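Local atomic coordinates of Es1 family protein (Ehrlichia chaffeensis, PDB entry 3L3B), a protein that is of uncertain function but belongs to the DJ-1/PfpI family, has an amidotransferase-like domain and may act in isoprenoid biosynthesis. Residues B[29-34]-B[121-126]; B[155-160]-B[212-217]; B[164-169]-B[187-192]; B[170-175]-B[205-210]. All blocks are in the same frame, centred on the assembly; numbering follows the deposited sequence.

Interaction 1 (B[29-34]-B[121-126])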
loop_
_atom_site.group_PDB
_atom_site.type_symbol
_atom_site.label_atom_id
_atom_site.label_comp_id
_atom_site.label_asym_id
_atom_site.label_seq_id
_atom_site.Cartn_x
_atom_site.Cartn_y
_atom_site.Cartn_z
ATOM N N ILE B 29 5.635 4.563 -12.195
ATOM C CA ILE B 29 4.995 3.650 -13.106
ATOM C C ILE B 29 4.543 2.415 -12.331
ATOM O O ILE B 29 5.315 1.777 -11.626
ATOM C CB ILE B 29 5.888 3.256 -14.290
ATOM C CG1 ILE B 29 6.143 4.489 -15.165
ATOM C CG2 ILE B 29 5.209 2.166 -15.090
ATOM C CD1 ILE B 29 7.226 4.348 -16.256
ATOM N N LEU B 30 3.280 2.077 -12.526
ATOM C CA LEU B 30 2.654 0.975 -11.866
ATOM C C LEU B 30 2.172 -0.086 -12.864
ATOM O O LEU B 30 1.918 0.188 -14.069
ATOM C CB LEU B 30 1.461 1.537 -11.085
ATOM C CG LEU B 30 1.714 2.586 -10.005
ATOM C CD1 LEU B 30 0.394 3.013 -9.364
ATOM C CD2 LEU B 30 2.627 1.976 -8.928
ATOM N N ALA B 31 2.073 -1.314 -12.358
ATOM C CA ALA B 31 1.758 -2.452 -13.196
ATOM C C ALA B 31 0.533 -3.214 -12.725
ATOM O O ALA B 31 0.336 -4.307 -13.207
ATOM C CB ALA B 31 2.953 -3.426 -13.269
ATOM N N GLY B 32 -0.258 -2.655 -11.791
ATOM C CA GLY B 32 -1.417 -3.325 -11.246
ATOM C C GLY B 32 -1.381 -3.114 -9.729
ATOM O O GLY B 32 -0.706 -2.239 -9.230
ATOM N N CYS B 33 -2.136 -3.888 -8.986
ATOM C CA CYS B 33 -2.201 -3.670 -7.535
ATOM C C CYS B 33 -2.084 -4.988 -6.804
ATOM O O CYS B 33 -3.087 -5.593 -6.408
ATOM C CB CYS B 33 -3.503 -2.963 -7.225
ATOM S SG CYS B 33 -3.755 -2.599 -5.503
ATOM N N GLY B 34 -0.862 -5.436 -6.616
ATOM C CA GLY B 34 -0.583 -6.735 -5.972
ATOM C C GLY B 34 0.739 -7.343 -6.384
ATOM O O GLY B 34 1.072 -7.354 -7.563
ATOM N N LYS B 121 6.101 -9.447 -15.512
ATOM C CA LYS B 121 5.152 -10.237 -16.292
ATOM C C LYS B 121 4.354 -9.369 -17.244
ATOM O O LYS B 121 4.064 -9.779 -18.398
ATOM C CB LYS B 121 4.177 -10.981 -15.325
ATOM N N ASN B 122 3.964 -8.184 -16.790
ATOM C CA ASN B 122 3.127 -7.305 -17.613
ATOM C C ASN B 122 3.872 -6.405 -18.584
ATOM O O ASN B 122 3.312 -6.001 -19.586
ATOM C CB ASN B 122 2.171 -6.465 -16.763
ATOM C CG ASN B 122 1.269 -7.307 -15.920
ATOM O OD1 ASN B 122 1.089 -8.492 -16.193
ATOM N ND2 ASN B 122 0.717 -6.715 -14.853
ATOM N N PHE B 123 5.122 -6.086 -18.306
ATOM C CA PHE B 123 5.863 -5.148 -19.141
ATOM C C PHE B 123 6.939 -5.837 -19.965
ATOM O O PHE B 123 7.665 -5.153 -20.717
ATOM C CB PHE B 123 6.574 -4.093 -18.290
ATOM C CG PHE B 123 5.666 -3.178 -17.502
ATOM C CD1 PHE B 123 4.302 -3.129 -17.711
ATOM C CD2 PHE B 123 6.205 -2.340 -16.570
ATOM C CE1 PHE B 123 3.464 -2.261 -16.949
ATOM C CE2 PHE B 123 5.356 -1.470 -15.805
ATOM C CZ PHE B 123 4.031 -1.443 -15.995
ATOM N N SER B 124 7.108 -7.146 -19.784
ATOM C CA SER B 124 8.157 -7.881 -20.489
ATOM C C SER B 124 7.776 -9.327 -20.785
ATOM O O SER B 124 6.780 -9.830 -20.283
ATOM C CB SER B 124 9.491 -7.788 -19.729
ATOM O OG SER B 124 9.700 -8.819 -18.770
ATOM N N ASN B 125 8.551 -9.998 -21.646
ATOM C CA ASN B 125 8.458 -11.460 -21.714
ATOM C C ASN B 125 9.675 -12.110 -21.047
ATOM O O ASN B 125 9.871 -13.326 -21.124
ATOM C CB ASN B 125 8.280 -11.954 -23.148
ATOM C CG ASN B 125 9.513 -11.790 -23.948
ATOM O OD1 ASN B 125 10.457 -11.163 -23.476
ATOM N ND2 ASN B 125 9.543 -12.359 -25.166
ATOM N N LEU B 126 10.458 -11.299 -20.341
ATOM C CA LEU B 126 11.787 -11.711 -19.913
ATOM C C LEU B 126 11.767 -12.788 -18.831
ATOM O O LEU B 126 12.832 -13.288 -18.466
ATOM C CB LEU B 126 12.634 -10.488 -19.482
#
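Asn122 and Phe123, consecutive residues of the segment that closes helix 117-123, reach the chain just after strand 24-29 in two different ways, one polar and one apolar. The polar link is a single hydrogen bond from Asn122 ND2 to Ala31 O, 2.9 Å long. Ala31 O lies in the plane of the side-chain amide, and the C=O...ND2 angle at Ala31 O is 160°, close to the line of the C=O bond; the hydrogen bond is bent, with an N-H...O angle of 137°. Phe123 supplies the apolar part through the far end of its ring. Its CZ lies 3.5 Å from Ala31 CB, while CE2 lies 3.7 Å from Ile29 CG2. With CG beside the backbone N (chi1 -64°), the ring extends from the helix to the chain opposite, and its edge, nearly in plane, meets Leu30 O at 3.3 Å from CZ.

A second shell fixes these groups. Asn122 OD1 accepts from Lys68 N and ND2 also donates to Asp37 O, so both ends of the amide are engaged and its flip is defined; Ser39 OG bonds to Ala31 N, and the ring of Phe140 meets that of Phe123. Farther along the loop, Cys33 packs on Cys33 of the second subunit, which places the contact close to the dimer interface.

Leu30 O is buried here and has no hydrogen-bond partner in the model. The aromatic C-H edge facing it is probably a weak electrostatic substitute, because ring hydrogens carry a slight positive charge.

Interaction 2 (B[155-160]-B[212-217])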
loop_
_atom_site.group_PDB
_atom_site.type_symbol
_atom_site.label_atom_id
_atom_site.label_comp_id
_atom_site.label_asym_id
_atom_site.label_seq_id
_atom_site.Cartn_x
_atom_site.Cartn_y
_atom_site.Cartn_z
ATOM N N GLY B 155 14.722 5.430 -10.705
ATOM C CA GLY B 155 14.798 4.524 -9.564
ATOM C C GLY B 155 13.974 3.269 -9.790
ATOM O O GLY B 155 12.916 3.343 -10.379
ATOM N N ALA B 156 14.456 2.114 -9.307
ATOM C CA ALA B 156 13.831 0.831 -9.600
ATOM C C ALA B 156 13.971 -0.068 -8.371
ATOM O O ALA B 156 15.028 -0.135 -7.750
ATOM C CB ALA B 156 14.467 0.154 -10.914
ATOM N N VAL B 157 12.886 -0.708 -7.985
ATOM C CA VAL B 157 12.827 -1.485 -6.763
ATOM C C VAL B 157 12.516 -2.948 -7.101
ATOM O O VAL B 157 11.725 -3.270 -8.034
ATOM C CB VAL B 157 11.721 -0.928 -5.834
ATOM C CG1 VAL B 157 11.707 -1.670 -4.425
ATOM C CG2 VAL B 157 11.860 0.614 -5.708
ATOM N N CYS B 158 13.173 -3.820 -6.373
ATOM C CA CYS B 158 12.934 -5.246 -6.419
ATOM C C CYS B 158 13.343 -5.897 -7.759
ATOM O O CYS B 158 14.514 -5.928 -8.061
ATOM C CB CYS B 158 11.491 -5.519 -6.041
ATOM S SG CYS B 158 11.366 -7.184 -5.514
ATOM N N ILE B 159 12.416 -6.411 -8.554
ATOM C CA ILE B 159 12.800 -6.958 -9.868
ATOM C C ILE B 159 12.938 -5.873 -10.945
ATOM O O ILE B 159 13.559 -6.090 -12.004
ATOM C CB ILE B 159 11.777 -8.009 -10.345
ATOM C CG1 ILE B 159 12.357 -8.913 -11.437
ATOM C CG2 ILE B 159 10.442 -7.302 -10.787
ATOM C CD1 ILE B 159 13.657 -9.712 -11.063
ATOM N N SER B 160 12.383 -4.707 -10.693
ATOM C CA SER B 160 12.391 -3.638 -11.704
ATOM C C SER B 160 13.803 -3.286 -12.231
ATOM O O SER B 160 13.921 -2.951 -13.415
ATOM C CB SER B 160 11.685 -2.376 -11.189
ATOM O OG SER B 160 10.275 -2.690 -11.024
ATOM N N CYS B 212 17.105 -0.615 -5.317
ATOM C CA CYS B 212 17.137 -1.291 -4.050
ATOM C C CYS B 212 16.372 -2.601 -4.135
ATOM O O CYS B 212 15.518 -2.791 -5.042
ATOM C CB CYS B 212 16.656 -0.356 -2.970
ATOM S SG CYS B 212 14.929 0.084 -3.045
ATOM N N SER B 213 16.696 -3.528 -3.235
ATOM C CA SER B 213 16.273 -4.933 -3.376
ATOM C C SER B 213 14.909 -5.267 -2.766
ATOM O O SER B 213 14.212 -6.141 -3.304
ATOM C CB SER B 213 17.333 -5.870 -2.791
ATOM O OG SER B 213 17.536 -5.569 -1.436
ATOM N N ALA B 214 14.532 -4.613 -1.662
ATOM C CA ALA B 214 13.149 -4.708 -1.124
ATOM C C ALA B 214 12.710 -6.172 -1.046
ATOM O O ALA B 214 13.444 -6.998 -0.496
ATOM C CB ALA B 214 12.172 -3.866 -1.983
ATOM N N TYR B 215 11.580 -6.540 -1.658
ATOM C CA TYR B 215 11.054 -7.881 -1.425
ATOM C C TYR B 215 11.655 -8.977 -2.330
ATOM O O TYR B 215 11.092 -10.072 -2.396
ATOM C CB TYR B 215 9.524 -7.884 -1.434
ATOM C CG TYR B 215 8.881 -7.448 -0.131
ATOM C CD1 TYR B 215 8.900 -8.277 0.976
ATOM C CD2 TYR B 215 8.228 -6.213 -0.016
ATOM C CE1 TYR B 215 8.282 -7.903 2.145
ATOM C CE2 TYR B 215 7.661 -5.817 1.173
ATOM C CZ TYR B 215 7.656 -6.667 2.226
ATOM O OH TYR B 215 7.066 -6.281 3.417
ATOM N N MET B 216 12.823 -8.745 -2.963
ATOM C CA MET B 216 13.630 -9.870 -3.505
ATOM C C MET B 216 14.063 -10.873 -2.414
ATOM O O MET B 216 14.452 -12.011 -2.726
ATOM C CB MET B 216 14.904 -9.381 -4.221
ATOM C CG MET B 216 14.650 -8.713 -5.560
ATOM S SD MET B 216 13.745 -9.729 -6.748
ATOM C CE MET B 216 14.820 -11.140 -6.917
ATOM N N ARG B 217 14.039 -10.417 -1.160
ATOM C CA ARG B 217 14.247 -11.251 0.021
ATOM C C ARG B 217 13.017 -11.188 0.925
ATOM O O ARG B 217 12.245 -10.196 0.921
ATOM C CB ARG B 217 15.459 -10.786 0.837
ATOM C CG ARG B 217 16.819 -10.885 0.114
ATOM C CD ARG B 217 17.920 -10.467 1.069
ATOM N NE ARG B 217 19.267 -10.380 0.482
ATOM C CZ ARG B 217 19.819 -9.275 -0.024
ATOM N NH1 ARG B 217 19.136 -8.126 -0.128
ATOM N NH2 ARG B 217 21.070 -9.326 -0.482
#
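Val157 turns CG1 anti to its own nitrogen (chi1 -175°), which brings that methyl to 3.3 Å from Ala214 CB, a pair tighter than ordinary van der Waals contact. Cys158 likewise swings SG away from its nitrogen, to lie 3.3 Å from Met216 N and 3.6 Å from Met216 CG; the methionine chain, bent at chi2 and chi3, folds its SD back to 3.7 Å from the same sulfur. On the backbone, the strands pair in parallel: Cys212 N donates to Ala156 O over 3.2 Å, and Cys158 N to Cys212 O over 2.9 Å, so Cys212 is gripped on both sides of Val157. Cys158 then has phi 68° and psi -114° in a type II' turn from Val157 to Ser160. A cysteine in this unusual conformation, between strand 154-157 and helix 160-168, is consistent with the nucleophile elbow of DJ-1/PfpI relatives. Glu43 of helix 41-53 touches Cys158 and accepts from Tyr215 N. Helix 221-238 packs through Met231 on Val157, Ile228 on Cys212 and Val224 on Ala214, while Ala156 rests on Pro161 and Val164 of helix 160-168; the contact thus lies at the strand ends, with helices against both Val157 and Ala156.

Interaction 3 (B[164-169]-B[187-192])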
loop_
_atom_site.group_PDB
_atom_site.type_symbol
_atom_site.label_atom_id
_atom_site.label_comp_id
_atom_site.label_asym_id
_atom_site.label_seq_id
_atom_site.Cartn_x
_atom_site.Cartn_y
_atom_site.Cartn_z
ATOM N N VAL B 164 14.917 -2.697 -16.175
ATOM C CA VAL B 164 15.583 -1.476 -16.603
ATOM C C VAL B 164 16.886 -1.808 -17.320
ATOM O O VAL B 164 17.167 -1.231 -18.364
ATOM C CB VAL B 164 15.836 -0.491 -15.433
ATOM C CG1 VAL B 164 16.728 0.717 -15.919
ATOM C CG2 VAL B 164 14.521 -0.012 -14.825
ATOM N N VAL B 165 17.674 -2.726 -16.759
ATOM C CA VAL B 165 18.924 -3.150 -17.394
ATOM C C VAL B 165 18.634 -3.627 -18.810
ATOM O O VAL B 165 19.265 -3.162 -19.759
ATOM C CB VAL B 165 19.701 -4.194 -16.534
ATOM C CG1 VAL B 165 20.782 -4.877 -17.292
ATOM C CG2 VAL B 165 20.235 -3.501 -15.243
ATOM N N ALA B 166 17.623 -4.484 -18.939
ATOM C CA ALA B 166 17.286 -5.105 -20.220
ATOM C C ALA B 166 16.840 -4.061 -21.258
ATOM O O ALA B 166 17.306 -4.031 -22.390
ATOM C CB ALA B 166 16.169 -6.177 -20.008
ATOM N N LEU B 167 15.955 -3.171 -20.864
ATOM C CA LEU B 167 15.465 -2.204 -21.793
ATOM C C LEU B 167 16.552 -1.179 -22.204
ATOM O O LEU B 167 16.426 -0.593 -23.273
ATOM C CB LEU B 167 14.189 -1.529 -21.277
ATOM C CG LEU B 167 14.240 -0.443 -20.200
ATOM C CD1 LEU B 167 14.493 0.955 -20.808
ATOM C CD2 LEU B 167 12.925 -0.379 -19.326
ATOM N N LEU B 168 17.567 -0.959 -21.367
ATOM C CA LEU B 168 18.697 -0.052 -21.716
ATOM C C LEU B 168 19.925 -0.731 -22.404
ATOM O O LEU B 168 20.849 -0.052 -22.865
ATOM C CB LEU B 168 19.133 0.714 -20.490
ATOM C CG LEU B 168 18.136 1.729 -19.939
ATOM C CD1 LEU B 168 18.621 2.303 -18.593
ATOM C CD2 LEU B 168 17.794 2.842 -20.984
ATOM N N LYS B 169 19.927 -2.051 -22.482
ATOM C CA LYS B 169 21.148 -2.807 -22.782
ATOM C C LYS B 169 21.797 -2.514 -24.128
ATOM O O LYS B 169 22.995 -2.703 -24.272
ATOM C CB LYS B 169 20.882 -4.311 -22.689
ATOM C CG LYS B 169 20.237 -4.893 -23.921
ATOM C CD LYS B 169 19.599 -6.250 -23.610
ATOM C CE LYS B 169 20.440 -7.428 -24.115
ATOM N NZ LYS B 169 19.511 -8.628 -24.235
ATOM N N ASP B 187 23.945 -9.714 -15.331
ATOM C CA ASP B 187 25.014 -9.908 -16.313
ATOM C C ASP B 187 24.408 -10.370 -17.660
ATOM O O ASP B 187 24.706 -9.787 -18.709
ATOM C CB ASP B 187 26.097 -10.873 -15.787
ATOM C CG ASP B 187 27.133 -11.222 -16.832
ATOM O OD1 ASP B 187 26.970 -12.281 -17.480
ATOM O OD2 ASP B 187 28.100 -10.439 -17.019
ATOM N N LYS B 188 23.565 -11.395 -17.623
ATOM C CA LYS B 188 22.886 -11.894 -18.825
ATOM C C LYS B 188 22.000 -10.835 -19.505
ATOM O O LYS B 188 21.835 -10.842 -20.715
ATOM C CB LYS B 188 22.019 -13.121 -18.480
ATOM N N MET B 189 21.440 -9.924 -18.730
ATOM C CA MET B 189 20.546 -8.907 -19.285
ATOM C C MET B 189 21.336 -7.711 -19.837
ATOM O O MET B 189 20.753 -6.795 -20.395
ATOM C CB MET B 189 19.563 -8.414 -18.213
ATOM C CG MET B 189 18.419 -9.364 -17.745
ATOM S SD MET B 189 17.395 -10.032 -19.061
ATOM C CE MET B 189 18.404 -11.407 -19.604
ATOM N N GLY B 190 22.642 -7.700 -19.614
ATOM C CA GLY B 190 23.546 -6.704 -20.197
ATOM C C GLY B 190 24.014 -5.609 -19.257
ATOM O O GLY B 190 24.527 -4.578 -19.709
ATOM N N GLY B 191 23.877 -5.832 -17.949
ATOM C CA GLY B 191 24.315 -4.866 -16.940
ATOM C C GLY B 191 25.382 -5.413 -16.017
ATOM O O GLY B 191 26.053 -6.424 -16.337
ATOM N N VAL B 192 25.541 -4.732 -14.881
ATOM C CA VAL B 192 26.498 -5.089 -13.850
ATOM C C VAL B 192 25.772 -5.144 -12.504
ATOM O O VAL B 192 25.057 -4.194 -12.125
ATOM C CB VAL B 192 27.644 -4.038 -13.782
ATOM C CG1 VAL B 192 28.620 -4.326 -12.623
ATOM C CG2 VAL B 192 28.376 -4.004 -15.102
HETATM O O HOH W 1 24.951 -3.629 -22.062
#
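Van der Waals packing of Val165 against Met189 and the backbone of Gly190 and Gly191 forms the middle of this contact. CG1 of Val165, anti to the backbone N at chi1 166°, projects onto the chain beyond Met189: it lies 3.3 Å from Gly191 N and 3.9 Å from Met189 CB. The absence of side chains at Gly190 and Gly191 lets this branch meet main-chain atoms directly. Next to it, the sulfur of Met189 passes Ala166 CB at a looser 4.2 Å.

Gly190, with phi 104°, ends helix 185-189 in a Schellman motif, two bonds running back into the last turn. That closing turn is laid against the C-terminal part of helix 160-168, so the contact joins the last turns of two helices; strand 192-193 begins after Gly190 and Gly191.

The carbonyl contacts form a second group. Met189 O is buried, with no hydrogen-bond partner in the model, and the aliphatic part of Lys169 wraps past it: CB is 3.4 Å away and CD 3.5 Å. A water spans two other carbonyls, 2.6 Å from Gly190 O and 3.1 Å from Lys169 O; further acceptors compete for its two protons, so both bonds need not be made at once.

Interaction 4 (B[170-175]-B[205-210])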
loop_
_atom_site.group_PDB
_atom_site.type_symbol
_atom_site.label_atom_id
_atom_site.label_comp_id
_atom_site.label_asym_id
_atom_site.label_seq_id
_atom_site.Cartn_x
_atom_site.Cartn_y
_atom_site.Cartn_z
ATOM N N ASP B 170 21.007 -2.084 -25.104
ATOM C CA ASP B 170 21.564 -1.748 -26.414
ATOM C C ASP B 170 22.263 -0.406 -26.443
ATOM O O ASP B 170 23.042 -0.171 -27.312
ATOM C CB ASP B 170 20.487 -1.765 -27.490
ATOM C CG ASP B 170 19.838 -3.138 -27.629
ATOM O OD1 ASP B 170 20.576 -4.180 -27.621
ATOM O OD2 ASP B 170 18.598 -3.160 -27.747
ATOM N N ILE B 171 21.977 0.463 -25.486
ATOM C CA ILE B 171 22.587 1.779 -25.451
ATOM C C ILE B 171 23.408 2.051 -24.181
ATOM O O ILE B 171 24.132 3.026 -24.134
ATOM C CB ILE B 171 21.517 2.907 -25.654
ATOM C CG1 ILE B 171 20.518 2.933 -24.501
ATOM C CG2 ILE B 171 20.820 2.756 -27.061
ATOM C CD1 ILE B 171 19.540 4.136 -24.522
ATOM N N ALA B 172 23.307 1.183 -23.160
ATOM C CA ALA B 172 24.065 1.365 -21.944
ATOM C C ALA B 172 24.255 0.045 -21.168
ATOM O O ALA B 172 23.399 -0.854 -21.227
ATOM C CB ALA B 172 23.315 2.387 -21.051
ATOM N N LYS B 173 25.318 -0.034 -20.379
ATOM C CA LYS B 173 25.554 -1.178 -19.495
ATOM C C LYS B 173 25.419 -0.627 -18.072
ATOM O O LYS B 173 26.341 0.029 -17.610
ATOM C CB LYS B 173 26.970 -1.717 -19.738
ATOM C CG LYS B 173 27.501 -2.718 -18.693
ATOM C CD LYS B 173 28.758 -3.461 -19.090
ATOM C CE LYS B 173 28.533 -4.502 -20.148
ATOM N NZ LYS B 173 29.691 -5.491 -20.125
ATOM N N VAL B 174 24.256 -0.754 -17.429
ATOM C CA VAL B 174 24.034 -0.022 -16.185
ATOM C C VAL B 174 24.209 -0.924 -14.980
ATOM O O VAL B 174 24.094 -2.137 -15.068
ATOM C CB VAL B 174 22.684 0.733 -16.109
ATOM C CG1 VAL B 174 22.367 1.522 -17.390
ATOM C CG2 VAL B 174 21.562 -0.216 -15.733
ATOM N N LYS B 175 24.483 -0.292 -13.854
ATOM C CA LYS B 175 24.840 -0.983 -12.636
ATOM C C LYS B 175 23.675 -0.879 -11.674
ATOM O O LYS B 175 23.240 0.217 -11.380
ATOM C CB LYS B 175 26.042 -0.282 -12.030
ATOM C CG LYS B 175 26.547 -0.842 -10.754
ATOM C CD LYS B 175 27.816 -0.116 -10.301
ATOM C CE LYS B 175 27.539 1.360 -10.005
ATOM N NZ LYS B 175 28.286 1.880 -8.826
ATOM N N ASP B 205 26.015 6.365 -10.815
ATOM C CA ASP B 205 26.155 7.798 -10.945
ATOM C C ASP B 205 26.548 8.242 -12.380
ATOM O O ASP B 205 26.498 9.432 -12.679
ATOM C CB ASP B 205 27.192 8.315 -9.915
ATOM C CG ASP B 205 28.335 7.296 -9.632
ATOM O OD1 ASP B 205 28.090 6.045 -9.640
ATOM O OD2 ASP B 205 29.474 7.755 -9.360
ATOM N N VAL B 206 26.947 7.317 -13.248
ATOM C CA VAL B 206 27.150 7.638 -14.679
ATOM C C VAL B 206 25.812 7.644 -15.449
ATOM O O VAL B 206 25.518 8.542 -16.214
ATOM C CB VAL B 206 28.138 6.630 -15.322
ATOM C CG1 VAL B 206 28.195 6.807 -16.836
ATOM C CG2 VAL B 206 29.565 6.783 -14.709
ATOM N N ASN B 207 24.990 6.621 -15.222
ATOM C CA ASN B 207 23.766 6.411 -16.002
ATOM C C ASN B 207 22.520 6.909 -15.292
ATOM O O ASN B 207 21.395 6.862 -15.846
ATOM C CB ASN B 207 23.638 4.929 -16.330
ATOM C CG ASN B 207 24.709 4.474 -17.316
ATOM O OD1 ASN B 207 24.694 4.879 -18.480
ATOM N ND2 ASN B 207 25.621 3.619 -16.865
ATOM N N ARG B 208 22.724 7.391 -14.077
ATOM C CA ARG B 208 21.621 7.939 -13.254
ATOM C C ARG B 208 20.530 6.906 -13.040
ATOM O O ARG B 208 19.329 7.178 -13.216
ATOM C CB ARG B 208 21.039 9.192 -13.882
ATOM C CG ARG B 208 22.026 10.270 -14.129
ATOM C CD ARG B 208 21.725 10.915 -15.488
ATOM N NE ARG B 208 21.600 12.352 -15.377
ATOM C CZ ARG B 208 22.558 13.240 -15.625
ATOM N NH1 ARG B 208 23.785 12.878 -16.019
ATOM N NH2 ARG B 208 22.270 14.524 -15.462
ATOM N N ILE B 209 20.967 5.717 -12.648
ATOM C CA ILE B 209 20.053 4.652 -12.296
ATOM C C ILE B 209 20.258 4.303 -10.811
ATOM O O ILE B 209 21.390 4.146 -10.337
ATOM C CB ILE B 209 20.277 3.370 -13.129
ATOM C CG1 ILE B 209 20.280 3.635 -14.641
ATOM C CG2 ILE B 209 19.187 2.357 -12.756
ATOM C CD1 ILE B 209 19.035 4.207 -15.173
ATOM N N PHE B 210 19.163 4.199 -10.067
ATOM C CA PHE B 210 19.180 3.992 -8.627
ATOM C C PHE B 210 18.287 2.771 -8.284
ATOM O O PHE B 210 17.242 2.603 -8.903
ATOM C CB PHE B 210 18.644 5.269 -7.924
ATOM C CG PHE B 210 19.451 6.535 -8.234
ATOM C CD1 PHE B 210 20.346 7.045 -7.314
ATOM C CD2 PHE B 210 19.325 7.182 -9.447
ATOM C CE1 PHE B 210 21.102 8.201 -7.580
ATOM C CE2 PHE B 210 20.096 8.344 -9.747
ATOM C CZ PHE B 210 20.976 8.853 -8.782
HETATM O O HOH W 2 21.346 1.221 -9.651
#
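Val174 and Asn207 meet at the middle of this contact, their side chains crossing at a slant. Among the van der Waals contacts, Val174 CG1, lying beside its backbone N at chi1 -46°, comes within 3.8 Å of Asn207 CG. The methyl of Ala172 also approaches the amide, 3.8 Å from Asn207 OD1. The apolar pair is Val174 CB with Ile209 CG1, 4.0 Å apart. Val174 therefore faces both the amide of Asn207 and the side chain of Ile209.

Polar and charged contacts across the segments are looser. Asn207 ND2 stands 3.7 Å from Lys173 O, too far for a hydrogen bond; the firm partner of OD1 is Tyr148 OH, on helix 138-149, which helps set the amide's rotation. Lys175 runs extended through chi2 and bends at chi3 (63°), bringing NZ to 4.2 Å from Asp205 OD1. That is too long for a salt bridge, and any attraction is probably modest at this exposed edge; NZ also makes a weak hydrogen bond to Lys203 O.

Water supplies the remaining link. A single molecule lies 2.8 Å from Lys175 O and 3.0 Å from Ile209 O; other acceptors compete for its protons, and the bond to Ile209 O is weak.

Backbone conformation shapes the second segment: Arg208 and Ile209 both face Asp204, forming a G1 beta bulge in the antiparallel pairing of strands 202-204 and 209-212. Asp204 itself binds Lys175 N through OD1 and Asn207 N through OD2, so its carboxylate links the two segments. Leu168 of helix 160-168 packs against both Val174 and Ile209, while Phe210 points the other way, onto Met231, Ser234 and Met235 of helix 221-238.

Interactions 2, 3 and 4 form one connected block. Strand 154-157 joins interaction 2 to interaction 4 through a probable hydrogen bond from Ala156 N to Phe210 O (2.9 Å), and Ala156 CB meets Val164 CG2 of interaction 3 at 3.9 Å. Interactions 3 and 4, centres about 9 Å apart, are joined by a probable hydrogen bond from Val192 N to Val174 O (3.0 Å) and by packing of Val165 CG2 on Val174 CG2 at 3.6 Å. Interaction 1 touches none of the others; its nearest atoms are about 5 Å from interaction 3 and about 7 Å from interaction 2. The probable nucleophile elbow at Cys158 belongs to interaction 2; interactions 3 and 4 are each centred about 15 Å from the chain's centre.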